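Local atomic coordinates of dihydropyrimidinase (Brevibacillus agri, PDB entry 3SFW), a protein that probably hydrolyses the ring amide bond of dihydropyrimidines to N-carbamoyl-beta-amino acids, using a pair of zinc ions held by an amidohydrolase barrel. Residues A[58-72]-A[313-327]. Residues are numbered along the deposited sequence; the frame is centred on the assembly and turned at random.
Sequences HTHLDMPFGGTVTSD and GSDHCPFNFSGQKEL. With ZN (zinc ion), chain F.
His-58, His-60 and Asp-315 meet at a zinc ion at the C-terminal mouth of an amidohydrolase TIM barrel, where the HxH motif ending the first barrel strand faces the aspartate that follows the last. His-58 NE2, His-60 NE2 and Asp-315 OD1 each lie 2.1 Å from the zinc, and carboxylated Lys-150, which also reaches the second zinc, completes the site. CB of Asp-315 sits over the face of the His-58 ring, 3.7 Å from its centroid, while OD1 approaches the His-60 ring at its edge, in plane. A hydrogen bond between His-58 ND1 and Glu-262 OE1 helps fix that ring's rotation. A single backbone bridge pairs Thr-59 with His-316, its firmer bond running from His-60 N to His-316 O (3.0 Å). His-316 swings its ring away from the metal, chi1 -174° carrying NE2 to the anti lone pair of Asp-72 OD2 (2.7 Å), with the oxygen close to the imidazole plane; Thr-76 OG1 and Asn-412 N hold Asp-72 OD1. Farther out, Ser-71 N bonds to Pro-318 O, and the Phe-319 ring packs against the CG2 methyls of Thr-68 and Thr-70. Gln-324 NE2 donates hydrogen bonds to both Thr-68 OG1 and Val-69 O, each 2.9 Å, tying the weakly bonded helical turn 321-325 to hairpin 64-69. Thr-59 and Leu-61 pack on Ile-89 of the neighbouring parallel strand 86-93, Leu-61 also touching helix 74-83.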
loop_
_atom_site.group_PDB
_atom_site.type_symbol
_atom_site.label_atom_id
_atom_site.label_comp_id
_atom_site.label_asym_id
_atom_site.label_seq_id
_atom_site.Cartn_x
_atom_site.Cartn_y
_atom_site.Cartn_z
ATOM N N HIS A 58 -16.968 12.212 -22.846
ATOM C CA HIS A 58 -16.420 11.023 -23.496
ATOM C C HIS A 58 -17.347 10.475 -24.581
ATOM O O HIS A 58 -18.128 9.547 -24.347
ATOM C CB HIS A 58 -16.057 9.953 -22.456
ATOM C CG HIS A 58 -15.166 8.864 -22.988
ATOM N ND1 HIS A 58 -14.269 8.186 -22.186
ATOM C CD2 HIS A 58 -14.978 8.397 -24.251
ATOM C CE1 HIS A 58 -13.583 7.328 -22.929
ATOM N NE2 HIS A 58 -13.994 7.444 -24.184
ATOM N N THR A 59 -17.307 11.102 -25.770
ATOM C CA THR A 59 -18.198 10.647 -26.871
ATOM C C THR A 59 -17.406 10.415 -28.156
ATOM O O THR A 59 -16.316 10.960 -28.327
ATOM C CB THR A 59 -19.356 11.631 -27.144
ATOM O OG1 THR A 59 -18.848 12.880 -27.647
ATOM C CG2 THR A 59 -20.106 11.956 -25.793
ATOM N N HIS A 60 -17.950 9.564 -29.023
ATOM C CA HIS A 60 -17.339 9.220 -30.300
ATOM C C HIS A 60 -18.422 9.238 -31.390
ATOM O O HIS A 60 -18.841 8.171 -31.898
ATOM C CB HIS A 60 -16.706 7.813 -30.233
ATOM C CG HIS A 60 -15.623 7.698 -29.204
ATOM N ND1 HIS A 60 -14.354 8.201 -29.411
ATOM C CD2 HIS A 60 -15.633 7.186 -27.952
ATOM C CE1 HIS A 60 -13.602 7.939 -28.351
ATOM N NE2 HIS A 60 -14.367 7.349 -27.436
ATOM N N LEU A 61 -18.928 10.432 -31.701
ATOM C CA LEU A 61 -20.002 10.519 -32.700
ATOM C C LEU A 61 -19.401 10.523 -34.123
ATOM O O LEU A 61 -18.382 11.192 -34.385
ATOM C CB LEU A 61 -20.795 11.818 -32.477
ATOM C CG LEU A 61 -21.346 12.007 -31.056
ATOM C CD1 LEU A 61 -22.259 13.256 -31.014
ATOM C CD2 LEU A 61 -22.181 10.751 -30.655
ATOM N N ASP A 62 -20.069 9.831 -35.058
ATOM C CA ASP A 62 -19.607 9.751 -36.438
ATOM C C ASP A 62 -18.146 9.367 -36.536
ATOM O O ASP A 62 -17.365 9.988 -37.294
ATOM C CB ASP A 62 -19.850 11.083 -37.166
ATOM C CG ASP A 62 -19.920 10.923 -38.688
ATOM O OD1 ASP A 62 -20.501 9.926 -39.186
ATOM O OD2 ASP A 62 -19.393 11.815 -39.384
ATOM N N MET A 63 -17.743 8.406 -35.724
ATOM C CA MET A 63 -16.335 8.049 -35.614
ATOM C C MET A 63 -16.021 6.873 -36.549
ATOM O O MET A 63 -16.647 5.818 -36.463
ATOM C CB MET A 63 -16.053 7.591 -34.174
ATOM C CG MET A 63 -14.571 7.148 -33.955
ATOM S SD MET A 63 -14.516 5.975 -32.577
ATOM C CE MET A 63 -12.796 5.768 -32.287
ATOM N N PRO A 64 -14.985 7.005 -37.372
ATOM C CA PRO A 64 -14.533 5.819 -38.136
ATOM C C PRO A 64 -13.729 4.866 -37.248
ATOM O O PRO A 64 -12.711 5.275 -36.671
ATOM C CB PRO A 64 -13.612 6.430 -39.214
ATOM C CG PRO A 64 -13.056 7.702 -38.553
ATOM C CD PRO A 64 -14.133 8.199 -37.585
ATOM N N PHE A 65 -14.160 3.616 -37.144
ATOM C CA PHE A 65 -13.527 2.656 -36.187
ATOM C C PHE A 65 -14.090 1.268 -36.440
ATOM O O PHE A 65 -15.229 1.137 -36.903
ATOM C CB PHE A 65 -13.848 3.083 -34.738
ATOM C CG PHE A 65 -13.054 2.355 -33.654
ATOM C CD1 PHE A 65 -11.650 2.388 -33.631
ATOM C CD2 PHE A 65 -13.726 1.922 -32.509
ATOM C CE1 PHE A 65 -10.943 1.864 -32.543
ATOM C CE2 PHE A 65 -13.035 1.387 -31.413
ATOM C CZ PHE A 65 -11.617 1.341 -31.450
ATOM N N GLY A 66 -13.277 0.248 -36.177
ATOM C CA GLY A 66 -13.772 -1.134 -36.136
ATOM C C GLY A 66 -14.193 -1.604 -37.519
ATOM O O GLY A 66 -15.043 -2.472 -37.643
ATOM N N GLY A 67 -13.633 -0.982 -38.562
ATOM C CA GLY A 67 -13.989 -1.301 -39.956
ATOM C C GLY A 67 -15.283 -0.673 -40.418
ATOM O O GLY A 67 -15.852 -1.072 -41.450
ATOM N N THR A 68 -15.791 0.305 -39.652
ATOM C CA THR A 68 -17.114 0.893 -39.988
ATOM C C THR A 68 -17.179 2.292 -39.377
ATOM O O THR A 68 -16.121 2.924 -39.212
ATOM C CB THR A 68 -18.307 -0.070 -39.638
ATOM O OG1 THR A 68 -19.562 0.518 -40.019
ATOM C CG2 THR A 68 -18.297 -0.494 -38.149
ATOM N N VAL A 69 -18.372 2.829 -39.170
ATOM C CA VAL A 69 -18.506 4.202 -38.599
ATOM C C VAL A 69 -19.553 4.141 -37.505
ATOM O O VAL A 69 -20.568 3.494 -37.690
ATOM C CB VAL A 69 -18.923 5.216 -39.659
ATOM C CG1 VAL A 69 -19.144 6.626 -39.054
ATOM C CG2 VAL A 69 -17.857 5.278 -40.750
ATOM N N THR A 70 -19.352 4.842 -36.373
ATOM C CA THR A 70 -20.358 4.730 -35.303
ATOM C C THR A 70 -21.712 5.211 -35.790
ATOM O O THR A 70 -21.819 6.144 -36.634
ATOM C CB THR A 70 -19.951 5.443 -33.977
ATOM O OG1 THR A 70 -19.703 6.852 -34.230
ATOM C CG2 THR A 70 -18.744 4.831 -33.410
ATOM N N SER A 71 -22.779 4.634 -35.223
ATOM C CA SER A 71 -24.062 4.763 -35.859
ATOM C C SER A 71 -24.803 6.025 -35.491
ATOM O O SER A 71 -25.751 6.360 -36.152
ATOM C CB SER A 71 -24.958 3.542 -35.590
ATOM O OG SER A 71 -25.291 3.479 -34.230
ATOM N N ASP A 72 -24.397 6.724 -34.415
ATOM C CA ASP A 72 -24.922 8.075 -34.187
ATOM C C ASP A 72 -23.982 9.078 -34.807
ATOM O O ASP A 72 -22.776 8.981 -34.604
ATOM C CB ASP A 72 -24.999 8.392 -32.673
ATOM C CG ASP A 72 -26.316 7.942 -32.039
ATOM O OD1 ASP A 72 -27.398 8.128 -32.638
ATOM O OD2 ASP A 72 -26.252 7.481 -30.885
ATOM N N GLY A 313 -18.247 9.582 -17.669
ATOM C CA GLY A 313 -18.525 9.819 -19.071
ATOM C C GLY A 313 -19.163 8.557 -19.640
ATOM O O GLY A 313 -19.185 7.520 -18.973
ATOM N N SER A 314 -19.683 8.623 -20.863
ATOM C CA SER A 314 -20.379 7.435 -21.433
ATOM C C SER A 314 -19.433 6.525 -22.241
ATOM O O SER A 314 -19.658 5.306 -22.277
ATOM C CB SER A 314 -21.552 7.861 -22.351
ATOM O OG SER A 314 -21.052 8.663 -23.413
ATOM N N ASP A 315 -18.412 7.100 -22.910
ATOM C CA ASP A 315 -17.685 6.370 -24.006
ATOM C C ASP A 315 -18.732 5.903 -25.046
ATOM O O ASP A 315 -18.687 4.771 -25.581
ATOM C CB ASP A 315 -16.790 5.192 -23.502
ATOM C CG ASP A 315 -15.798 4.697 -24.552
ATOM O OD1 ASP A 315 -15.491 5.471 -25.507
ATOM O OD2 ASP A 315 -15.351 3.512 -24.421
ATOM N N HIS A 316 -19.651 6.796 -25.368
ATOM C CA HIS A 316 -20.690 6.462 -26.370
ATOM C C HIS A 316 -19.992 6.185 -27.708
ATOM O O HIS A 316 -19.350 7.070 -28.277
ATOM C CB HIS A 316 -21.639 7.651 -26.557
ATOM C CG HIS A 316 -22.794 7.345 -27.459
ATOM N ND1 HIS A 316 -23.721 6.365 -27.156
ATOM C CD2 HIS A 316 -23.184 7.897 -28.627
ATOM C CE1 HIS A 316 -24.626 6.312 -28.118
ATOM N NE2 HIS A 316 -24.314 7.224 -29.033
ATOM N N CYS A 317 -20.153 4.966 -28.228
ATOM C CA CYS A 317 -19.385 4.575 -29.411
ATOM C C CYS A 317 -20.263 3.464 -30.085
ATOM O O CYS A 317 -19.879 2.295 -30.112
ATOM C CB CYS A 317 -18.004 4.059 -28.953
ATOM S SG CYS A 317 -16.809 3.825 -30.342
ATOM N N PRO A 318 -21.454 3.849 -30.575
ATOM C CA PRO A 318 -22.487 2.846 -30.894
ATOM C C PRO A 318 -22.286 2.171 -32.264
ATOM O O PRO A 318 -21.909 2.829 -33.255
ATOM C CB PRO A 318 -23.781 3.670 -30.875
ATOM C CG PRO A 318 -23.301 5.036 -31.402
ATOM C CD PRO A 318 -21.989 5.222 -30.646
ATOM N N PHE A 319 -22.562 0.869 -32.308
ATOM C CA PHE A 319 -22.647 0.138 -33.580
ATOM C C PHE A 319 -23.870 -0.752 -33.484
ATOM O O PHE A 319 -24.078 -1.425 -32.457
ATOM C CB PHE A 319 -21.411 -0.742 -33.743
ATOM C CG PHE A 319 -20.116 0.027 -33.792
ATOM C CD1 PHE A 319 -19.708 0.647 -34.978
ATOM C CD2 PHE A 319 -19.309 0.148 -32.649
ATOM C CE1 PHE A 319 -18.523 1.409 -35.023
ATOM C CE2 PHE A 319 -18.079 0.882 -32.691
ATOM C CZ PHE A 319 -17.669 1.470 -33.901
ATOM N N ASN A 320 -24.668 -0.784 -34.542
ATOM C CA ASN A 320 -25.786 -1.707 -34.581
ATOM C C ASN A 320 -25.338 -3.155 -34.381
ATOM O O ASN A 320 -24.293 -3.590 -34.866
ATOM C CB ASN A 320 -26.517 -1.588 -35.924
ATOM C CG ASN A 320 -27.210 -0.286 -36.069
ATOM O OD1 ASN A 320 -28.198 -0.030 -35.394
ATOM N ND2 ASN A 320 -26.663 0.596 -36.921
ATOM N N PHE A 321 -26.191 -3.919 -33.722
ATOM C CA PHE A 321 -25.984 -5.343 -33.579
ATOM C C PHE A 321 -26.055 -6.001 -34.958
ATOM O O PHE A 321 -25.163 -6.769 -35.330
ATOM C CB PHE A 321 -27.088 -5.924 -32.715
ATOM C CG PHE A 321 -26.900 -7.405 -32.433
ATOM C CD1 PHE A 321 -25.697 -7.887 -31.956
ATOM C CD2 PHE A 321 -27.933 -8.305 -32.667
ATOM C CE1 PHE A 321 -25.521 -9.241 -31.671
ATOM C CE2 PHE A 321 -27.767 -9.658 -32.365
ATOM C CZ PHE A 321 -26.567 -10.119 -31.874
ATOM N N SER A 322 -27.090 -5.663 -35.713
ATOM C CA SER A 322 -27.204 -6.181 -37.080
ATOM C C SER A 322 -26.225 -5.453 -38.011
ATOM O O SER A 322 -26.140 -4.190 -38.028
ATOM C CB SER A 322 -28.640 -6.046 -37.597
ATOM O OG SER A 322 -28.704 -6.363 -38.973
ATOM N N GLY A 323 -25.466 -6.228 -38.769
ATOM C CA GLY A 323 -24.574 -5.642 -39.748
ATOM C C GLY A 323 -23.229 -5.266 -39.142
ATOM O O GLY A 323 -22.184 -5.812 -39.542
ATOM N N GLN A 324 -23.240 -4.337 -38.168
ATOM C CA GLN A 324 -22.001 -3.769 -37.717
ATOM C C GLN A 324 -21.337 -4.673 -36.692
ATOM O O GLN A 324 -20.215 -5.095 -36.894
ATOM C CB GLN A 324 -22.223 -2.345 -37.147
ATOM C CG GLN A 324 -22.575 -1.359 -38.256
ATOM C CD GLN A 324 -22.709 0.041 -37.732
ATOM O OE1 GLN A 324 -23.620 0.335 -36.945
ATOM N NE2 GLN A 324 -21.805 0.920 -38.152
ATOM N N LYS A 325 -22.028 -5.001 -35.595
ATOM C CA LYS A 325 -21.383 -5.892 -34.649
ATOM C C LYS A 325 -21.090 -7.251 -35.349
ATOM O O LYS A 325 -20.101 -7.906 -35.032
ATOM C CB LYS A 325 -22.243 -6.156 -33.390
ATOM C CG LYS A 325 -22.368 -4.940 -32.394
ATOM C CD LYS A 325 -21.044 -4.654 -31.654
ATOM C CE LYS A 325 -21.182 -3.437 -30.673
ATOM N NZ LYS A 325 -19.909 -3.272 -29.921
ATOM N N GLU A 326 -21.944 -7.609 -36.309
ATOM C CA GLU A 326 -21.794 -8.870 -37.077
ATOM C C GLU A 326 -20.540 -8.946 -37.938
ATOM O O GLU A 326 -20.120 -10.037 -38.327
ATOM C CB GLU A 326 -23.037 -9.119 -37.939
ATOM C CG GLU A 326 -24.333 -9.296 -37.136
ATOM C CD GLU A 326 -25.482 -9.752 -38.043
ATOM O OE1 GLU A 326 -25.978 -8.922 -38.858
ATOM O OE2 GLU A 326 -25.762 -10.976 -38.035
ATOM N N LEU A 327 -19.850 -7.826 -38.136
ATOM C CA LEU A 327 -18.544 -7.918 -38.752
ATOM C C LEU A 327 -17.660 -8.887 -37.967
ATOM O O LEU A 327 -16.694 -9.451 -38.517
ATOM C CB LEU A 327 -17.882 -6.533 -38.848
ATOM C CG LEU A 327 -18.599 -5.560 -39.793
ATOM C CD1 LEU A 327 -17.999 -4.171 -39.558
ATOM C CD2 LEU A 327 -18.386 -5.984 -41.279
HETATM ZN ZN ZN F . -13.525 6.207 -25.869
#